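Local coordinates for protein FACT complex subunit SPT16 (Ashbya gossypii, PDB 6A8M) that probably acts, within the FACT histone chaperone, to destabilise and restore nucleosomes during transcription, with roles in replication and DNA repair, at residues 43-48 and 292-297; 220-225 and 254-259. One frame throughout, in Å; residues are numbered along the deposited sequence.

Interaction 1: residues 43-48 and 292-297; sequences ENPYQK and GIRYKN
The phenol oxygen of Y46 is gripped from two directions where the N-terminal lobe meets the M24 peptidase-like domain, whose fold is that of the pita-bread aminopeptidases. Its stronger partner is the carbonyl of A257. Across this contact, NH1 of R294 adds a weak bond to Y46 OH, 3.4 Å long but nearly straight at 167°.

Y46 and P45 occupy the two central positions of a type I beta turn running from N44 to Q47, just ahead of helix 48-57. R294 comes from the end of strand 285-295, and its CB is directed at the turn. With CG beside the backbone N (chi1 -56°), the tyrosine ring swings across so that the hydroxyl end, rather than a ring face, reaches the arginine. The oxygen sits at the edge of the guanidinium, in its plane, while ring and guanidinium stand 82° apart, close to perpendicular. The aliphatic part of the arginine is used too: R294 CD lies 3.4 Å from Y46 OH and 4.0 Å from Y46 CE1, at the edge of the ring.

A bend at chi3 leads the R294 chain on from CD so that NH2 reaches D255 in a salt bridge, the stronger polar tie of this side chain. That second hold probably fixes how the guanidinium is rotated. C299 of strand 298-308 touches both Y46 and R294.

P45 completes the patch, its CG approaching R294 NH1 to 4.0 Å while also lying 3.7 Å above one face of the Y46 ring, offset toward the rim.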
loop_
_atom_site.group_PDB
_atom_site.type_symbol
_atom_site.label_atom_id
_atom_site.label_comp_id
_atom_site.label_asym_id
_atom_site.label_seq_id
_atom_site.Cartn_x
_atom_site.Cartn_y
_atom_site.Cartn_z
ATOM N N GLU A 43 -4.562 -8.019 -11.405
ATOM C CA GLU A 43 -4.186 -8.983 -10.381
ATOM C C GLU A 43 -2.906 -8.613 -9.641
ATOM O O GLU A 43 -2.608 -9.232 -8.612
ATOM C CB GLU A 43 -4.035 -10.373 -11.003
ATOM C CG GLU A 43 -5.364 -11.022 -11.342
ATOM C CD GLU A 43 -6.385 -10.848 -10.232
ATOM O OE1 GLU A 43 -7.401 -10.151 -10.451
ATOM O OE2 GLU A 43 -6.164 -11.394 -9.131
ATOM N N ASN A 44 -2.145 -7.633 -10.129
ATOM C CA ASN A 44 -0.924 -7.176 -9.461
ATOM C C ASN A 44 -0.893 -5.657 -9.474
ATOM O O ASN A 44 -0.139 -5.034 -10.233
ATOM C CB ASN A 44 0.322 -7.766 -10.122
ATOM C CG ASN A 44 0.374 -9.266 -9.999
ATOM O OD1 ASN A 44 -0.302 -9.983 -10.742
ATOM N ND2 ASN A 44 1.166 -9.757 -9.053
ATOM N N PRO A 45 -1.685 -5.021 -8.608
ATOM C CA PRO A 45 -1.821 -3.559 -8.653
ATOM C C PRO A 45 -0.670 -2.787 -8.026
ATOM O O PRO A 45 -0.644 -1.560 -8.156
ATOM C CB PRO A 45 -3.115 -3.315 -7.862
ATOM C CG PRO A 45 -3.158 -4.467 -6.882
ATOM C CD PRO A 45 -2.573 -5.646 -7.606
ATOM N N TYR A 46 0.261 -3.450 -7.338
ATOM C CA TYR A 46 1.292 -2.758 -6.574
ATOM C C TYR A 46 2.672 -2.866 -7.213
ATOM O O TYR A 46 3.682 -2.727 -6.507
ATOM C CB TYR A 46 1.335 -3.282 -5.132
ATOM C CG TYR A 46 -0.021 -3.161 -4.442
ATOM C CD1 TYR A 46 -0.646 -1.931 -4.317
ATOM C CD2 TYR A 46 -0.684 -4.283 -3.965
ATOM C CE1 TYR A 46 -1.905 -1.808 -3.709
ATOM C CE2 TYR A 46 -1.924 -4.168 -3.350
ATOM C CZ TYR A 46 -2.524 -2.948 -3.231
ATOM O OH TYR A 46 -3.752 -2.868 -2.624
ATOM N N GLN A 47 2.747 -3.107 -8.520
ATOM C CA GLN A 47 4.040 -3.053 -9.199
ATOM C C GLN A 47 4.552 -1.613 -9.212
ATOM O O GLN A 47 3.778 -0.649 -9.218
ATOM C CB GLN A 47 3.943 -3.600 -10.624
ATOM C CG GLN A 47 3.546 -5.094 -10.676
ATOM C CD GLN A 47 3.883 -5.764 -11.985
ATOM O OE1 GLN A 47 4.897 -6.448 -12.086
ATOM N NE2 GLN A 47 3.033 -5.577 -12.997
ATOM N N LYS A 48 5.879 -1.469 -9.192
ATOM C CA LYS A 48 6.442 -0.139 -8.990
ATOM C C LYS A 48 6.040 0.809 -10.104
ATOM O O LYS A 48 5.808 2.001 -9.864
ATOM C CB LYS A 48 7.961 -0.217 -8.877
ATOM C CG LYS A 48 8.421 -1.094 -7.736
ATOM C CD LYS A 48 7.969 -0.562 -6.397
ATOM C CE LYS A 48 8.254 -1.607 -5.285
ATOM N NZ LYS A 48 9.668 -2.094 -5.291
ATOM N N GLY A 292 -8.793 -4.215 4.415
ATOM C CA GLY A 292 -8.073 -3.033 3.988
ATOM C C GLY A 292 -8.653 -2.520 2.698
ATOM O O GLY A 292 -8.896 -3.302 1.783
ATOM N N ILE A 293 -8.830 -1.208 2.608
ATOM C CA ILE A 293 -9.546 -0.554 1.522
ATOM C C ILE A 293 -8.553 0.327 0.775
ATOM O O ILE A 293 -7.529 0.736 1.325
ATOM C CB ILE A 293 -10.717 0.268 2.097
ATOM C CG1 ILE A 293 -11.848 -0.678 2.526
ATOM C CG2 ILE A 293 -11.222 1.356 1.145
ATOM C CD1 ILE A 293 -12.639 -1.231 1.356
ATOM N N ARG A 294 -8.842 0.588 -0.501
ATOM C CA ARG A 294 -8.151 1.622 -1.255
ATOM C C ARG A 294 -9.164 2.684 -1.653
ATOM O O ARG A 294 -10.278 2.365 -2.085
ATOM C CB ARG A 294 -7.460 1.081 -2.536
ATOM C CG ARG A 294 -6.421 -0.020 -2.322
ATOM C CD ARG A 294 -5.574 -0.233 -3.606
ATOM N NE ARG A 294 -6.411 -0.378 -4.796
ATOM C CZ ARG A 294 -6.670 -1.526 -5.424
ATOM N NH1 ARG A 294 -6.145 -2.669 -5.000
ATOM N NH2 ARG A 294 -7.452 -1.524 -6.499
ATOM N N TYR A 295 -8.795 3.947 -1.486
ATOM C CA TYR A 295 -9.569 5.033 -2.071
ATOM C C TYR A 295 -8.652 5.875 -2.930
ATOM O O TYR A 295 -7.653 6.413 -2.435
ATOM C CB TYR A 295 -10.237 5.912 -1.022
ATOM C CG TYR A 295 -11.077 6.936 -1.695
ATOM C CD1 TYR A 295 -12.220 6.563 -2.398
ATOM C CD2 TYR A 295 -10.738 8.270 -1.666
ATOM C CE1 TYR A 295 -12.997 7.518 -3.043
ATOM C CE2 TYR A 295 -11.513 9.229 -2.296
ATOM C CZ TYR A 295 -12.635 8.843 -2.993
ATOM O OH TYR A 295 -13.418 9.792 -3.625
ATOM N N LYS A 296 -9.018 6.026 -4.200
ATOM C CA LYS A 296 -8.149 6.659 -5.201
ATOM C C LYS A 296 -6.717 6.150 -5.070
ATOM O O LYS A 296 -5.750 6.920 -5.121
ATOM C CB LYS A 296 -8.211 8.175 -5.100
ATOM C CG LYS A 296 -9.572 8.704 -5.524
ATOM C CD LYS A 296 -9.613 10.237 -5.557
ATOM C CE LYS A 296 -9.039 10.795 -6.851
ATOM N NZ LYS A 296 -9.547 12.193 -7.105
ATOM N N ASN A 297 -6.603 4.835 -4.904
ATOM C CA ASN A 297 -5.392 4.010 -4.875
ATOM C C ASN A 297 -4.645 4.095 -3.542
ATOM O O ASN A 297 -3.629 3.393 -3.396
ATOM C CB ASN A 297 -4.420 4.329 -6.023
ATOM C CG ASN A 297 -5.097 4.260 -7.398
ATOM O OD1 ASN A 297 -5.071 5.217 -8.176
ATOM N ND2 ASN A 297 -5.726 3.139 -7.675
#

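Interaction 2: residues 220-225 and 254-259; sequences DNVENE and LDWAYS
E223, on helix 215-224, holds the segment 254-259 with both its backbone and its side chain. Its carbonyl oxygen accepts the indole N-H of W256, NE1 to E223 O 2.8 Å, with an N-H...O angle of 160°. The donor lies in the carbonyl plane, on a lone pair, and the oxygen lies close to the ring plane at the indole edge.

The side chain of the same glutamate makes the second bond. With its CG anti to the backbone N (chi1 -176°) and the chain extended beyond, it passes obliquely over the N-H end of the indole, keeping E223 CG 3.6 Å from W256 NE1. Its tip then reaches S259, whose OG donates to E223 OE1 at 2.6 Å, meeting it on the syn side and 27° out of the carboxylate plane. Farther round the ring, V222 CG1 approaches W256 CH2 at 4.3 Å, an apolar contact.

Behind these first partners, E225 N bonds to V222 O. On the strand side, D255 OD1 receives a weak bond from the W256 backbone N. F195 meets the indole edge-to-face.

The tryptophan is thus buried between three elements of the peptidase-like domain: helix 215-224 along its N-H edge, helix 179-208, which brings F195 to it and L199 to V222, and strand 285-295, the antiparallel neighbour of strand 254-256, touching it through C291 and I293.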
loop_
_atom_site.group_PDB
_atom_site.type_symbol
_atom_site.label_atom_id
_atom_site.label_comp_id
_atom_site.label_asym_id
_atom_site.label_seq_id
_atom_site.Cartn_x
_atom_site.Cartn_y
_atom_site.Cartn_z
ATOM N N ASP A 220 -15.514 -14.044 2.231
ATOM C CA ASP A 220 -15.982 -13.775 0.877
ATOM C C ASP A 220 -17.306 -13.023 0.909
ATOM O O ASP A 220 -17.549 -12.138 0.078
ATOM C CB ASP A 220 -16.121 -15.089 0.103
ATOM C CG ASP A 220 -16.600 -14.885 -1.323
ATOM O OD1 ASP A 220 -15.788 -14.473 -2.157
ATOM O OD2 ASP A 220 -17.781 -15.155 -1.611
ATOM N N ASN A 221 -18.190 -13.375 1.853
ATOM C CA ASN A 221 -19.462 -12.666 1.964
ATOM C C ASN A 221 -19.234 -11.173 2.174
ATOM O O ASN A 221 -19.842 -10.331 1.498
ATOM C CB ASN A 221 -20.277 -13.237 3.122
ATOM C CG ASN A 221 -20.802 -14.630 2.841
ATOM O OD1 ASN A 221 -20.699 -15.125 1.721
ATOM N ND2 ASN A 221 -21.384 -15.259 3.854
ATOM N N VAL A 222 -18.365 -10.837 3.126
ATOM C CA VAL A 222 -18.012 -9.445 3.394
ATOM C C VAL A 222 -17.388 -8.804 2.165
ATOM O O VAL A 222 -17.742 -7.681 1.787
ATOM C CB VAL A 222 -17.064 -9.366 4.598
ATOM C CG1 VAL A 222 -16.519 -7.956 4.740
ATOM C CG2 VAL A 222 -17.785 -9.813 5.857
ATOM N N GLU A 223 -16.439 -9.510 1.529
ATOM C CA GLU A 223 -15.731 -8.978 0.367
ATOM C C GLU A 223 -16.696 -8.530 -0.730
ATOM O O GLU A 223 -16.496 -7.487 -1.359
ATOM C CB GLU A 223 -14.729 -10.030 -0.151
ATOM C CG GLU A 223 -13.858 -9.564 -1.298
ATOM C CD GLU A 223 -12.685 -10.504 -1.563
ATOM O OE1 GLU A 223 -11.878 -10.236 -2.486
ATOM O OE2 GLU A 223 -12.581 -11.522 -0.854
ATOM N N ASN A 224 -17.749 -9.297 -0.975
ATOM C CA ASN A 224 -18.664 -8.962 -2.052
ATOM C C ASN A 224 -19.580 -7.796 -1.709
ATOM O O ASN A 224 -20.239 -7.262 -2.608
ATOM C CB ASN A 224 -19.483 -10.202 -2.422
ATOM C CG ASN A 224 -18.608 -11.302 -3.032
ATOM O OD1 ASN A 224 -18.513 -12.416 -2.508
ATOM N ND2 ASN A 224 -17.972 -10.987 -4.144
ATOM N N GLU A 225 -19.614 -7.377 -0.441
ATOM C CA GLU A 225 -20.441 -6.236 -0.063
ATOM C C GLU A 225 -19.991 -4.946 -0.743
ATOM O O GLU A 225 -20.813 -4.041 -0.924
ATOM C CB GLU A 225 -20.418 -6.062 1.459
ATOM C CG GLU A 225 -21.043 -7.220 2.220
ATOM C CD GLU A 225 -22.548 -7.136 2.249
ATOM O OE1 GLU A 225 -23.064 -6.019 2.451
ATOM O OE2 GLU A 225 -23.215 -8.178 2.063
ATOM N N LEU A 254 -13.378 3.473 -4.901
ATOM C CA LEU A 254 -13.229 2.648 -3.704
ATOM C C LEU A 254 -13.069 1.188 -4.122
ATOM O O LEU A 254 -13.828 0.698 -4.968
ATOM C CB LEU A 254 -14.439 2.815 -2.781
ATOM C CG LEU A 254 -14.222 2.296 -1.365
ATOM C CD1 LEU A 254 -13.530 3.356 -0.533
ATOM C CD2 LEU A 254 -15.554 1.877 -0.737
ATOM N N ASP A 255 -12.082 0.502 -3.538
ATOM C CA ASP A 255 -11.847 -0.908 -3.840
ATOM C C ASP A 255 -11.219 -1.574 -2.610
ATOM O O ASP A 255 -10.875 -0.917 -1.630
ATOM C CB ASP A 255 -10.956 -1.042 -5.093
ATOM C CG ASP A 255 -11.027 -2.425 -5.749
ATOM O OD1 ASP A 255 -11.791 -3.296 -5.289
ATOM O OD2 ASP A 255 -10.306 -2.617 -6.754
ATOM N N TRP A 256 -11.059 -2.887 -2.665
ATOM C CA TRP A 256 -10.287 -3.581 -1.641
ATOM C C TRP A 256 -8.791 -3.427 -1.894
ATOM O O TRP A 256 -8.336 -3.458 -3.039
ATOM C CB TRP A 256 -10.625 -5.074 -1.623
ATOM C CG TRP A 256 -11.975 -5.385 -1.085
ATOM C CD1 TRP A 256 -13.061 -5.834 -1.787
ATOM C CD2 TRP A 256 -12.399 -5.267 0.279
ATOM N NE1 TRP A 256 -14.124 -6.016 -0.941
ATOM C CE2 TRP A 256 -13.753 -5.661 0.328
ATOM C CE3 TRP A 256 -11.772 -4.862 1.460
ATOM C CZ2 TRP A 256 -14.488 -5.669 1.509
ATOM C CZ3 TRP A 256 -12.506 -4.861 2.631
ATOM C CH2 TRP A 256 -13.846 -5.274 2.653
ATOM N N ALA A 257 -8.014 -3.301 -0.806
ATOM C CA ALA A 257 -6.561 -3.399 -0.932
ATOM C C ALA A 257 -6.089 -4.844 -1.028
ATOM O O ALA A 257 -5.006 -5.114 -1.577
ATOM C CB ALA A 257 -5.871 -2.717 0.251
ATOM N N TYR A 258 -6.875 -5.764 -0.482
ATOM C CA TYR A 258 -6.618 -7.199 -0.489
ATOM C C TYR A 258 -7.933 -7.858 -0.084
ATOM O O TYR A 258 -8.847 -7.200 0.420
ATOM C CB TYR A 258 -5.462 -7.592 0.466
ATOM C CG TYR A 258 -5.710 -7.247 1.911
ATOM C CD1 TYR A 258 -5.386 -5.986 2.421
ATOM C CD2 TYR A 258 -6.284 -8.174 2.777
ATOM C CE1 TYR A 258 -5.635 -5.676 3.751
ATOM C CE2 TYR A 258 -6.524 -7.877 4.100
ATOM C CZ TYR A 258 -6.198 -6.621 4.583
ATOM O OH TYR A 258 -6.464 -6.325 5.897
ATOM N N SER A 259 -8.024 -9.160 -0.310
ATOM C CA SER A 259 -9.216 -9.891 0.096
ATOM C C SER A 259 -9.274 -9.975 1.619
ATOM O O SER A 259 -8.275 -10.329 2.250
ATOM C CB SER A 259 -9.221 -11.300 -0.505
ATOM O OG SER A 259 -9.526 -11.277 -1.894
#

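In the fold
Interactions 1 and 2 lie 13 Å apart between centres and both reach the same sheet, in which strands 254-256 and 285-295 are antiparallel neighbours. The bend at A257 joins them: its N probably bonds to G292 O at 2.7 Å, and its O to Y46 OH at 2.8 Å. R294 NH1 also comes within 3.0 Å of W256 O. Segment 43-48 of the N-terminal lobe reaches this strand pair in interaction 1, and helix 215-224 reaches it in interaction 2, so interaction 1 bridges the N-terminal lobe and the peptidase-like domain whereas interaction 2 packs the peptidase-like domain internally. Neither contact includes a metal or ligand.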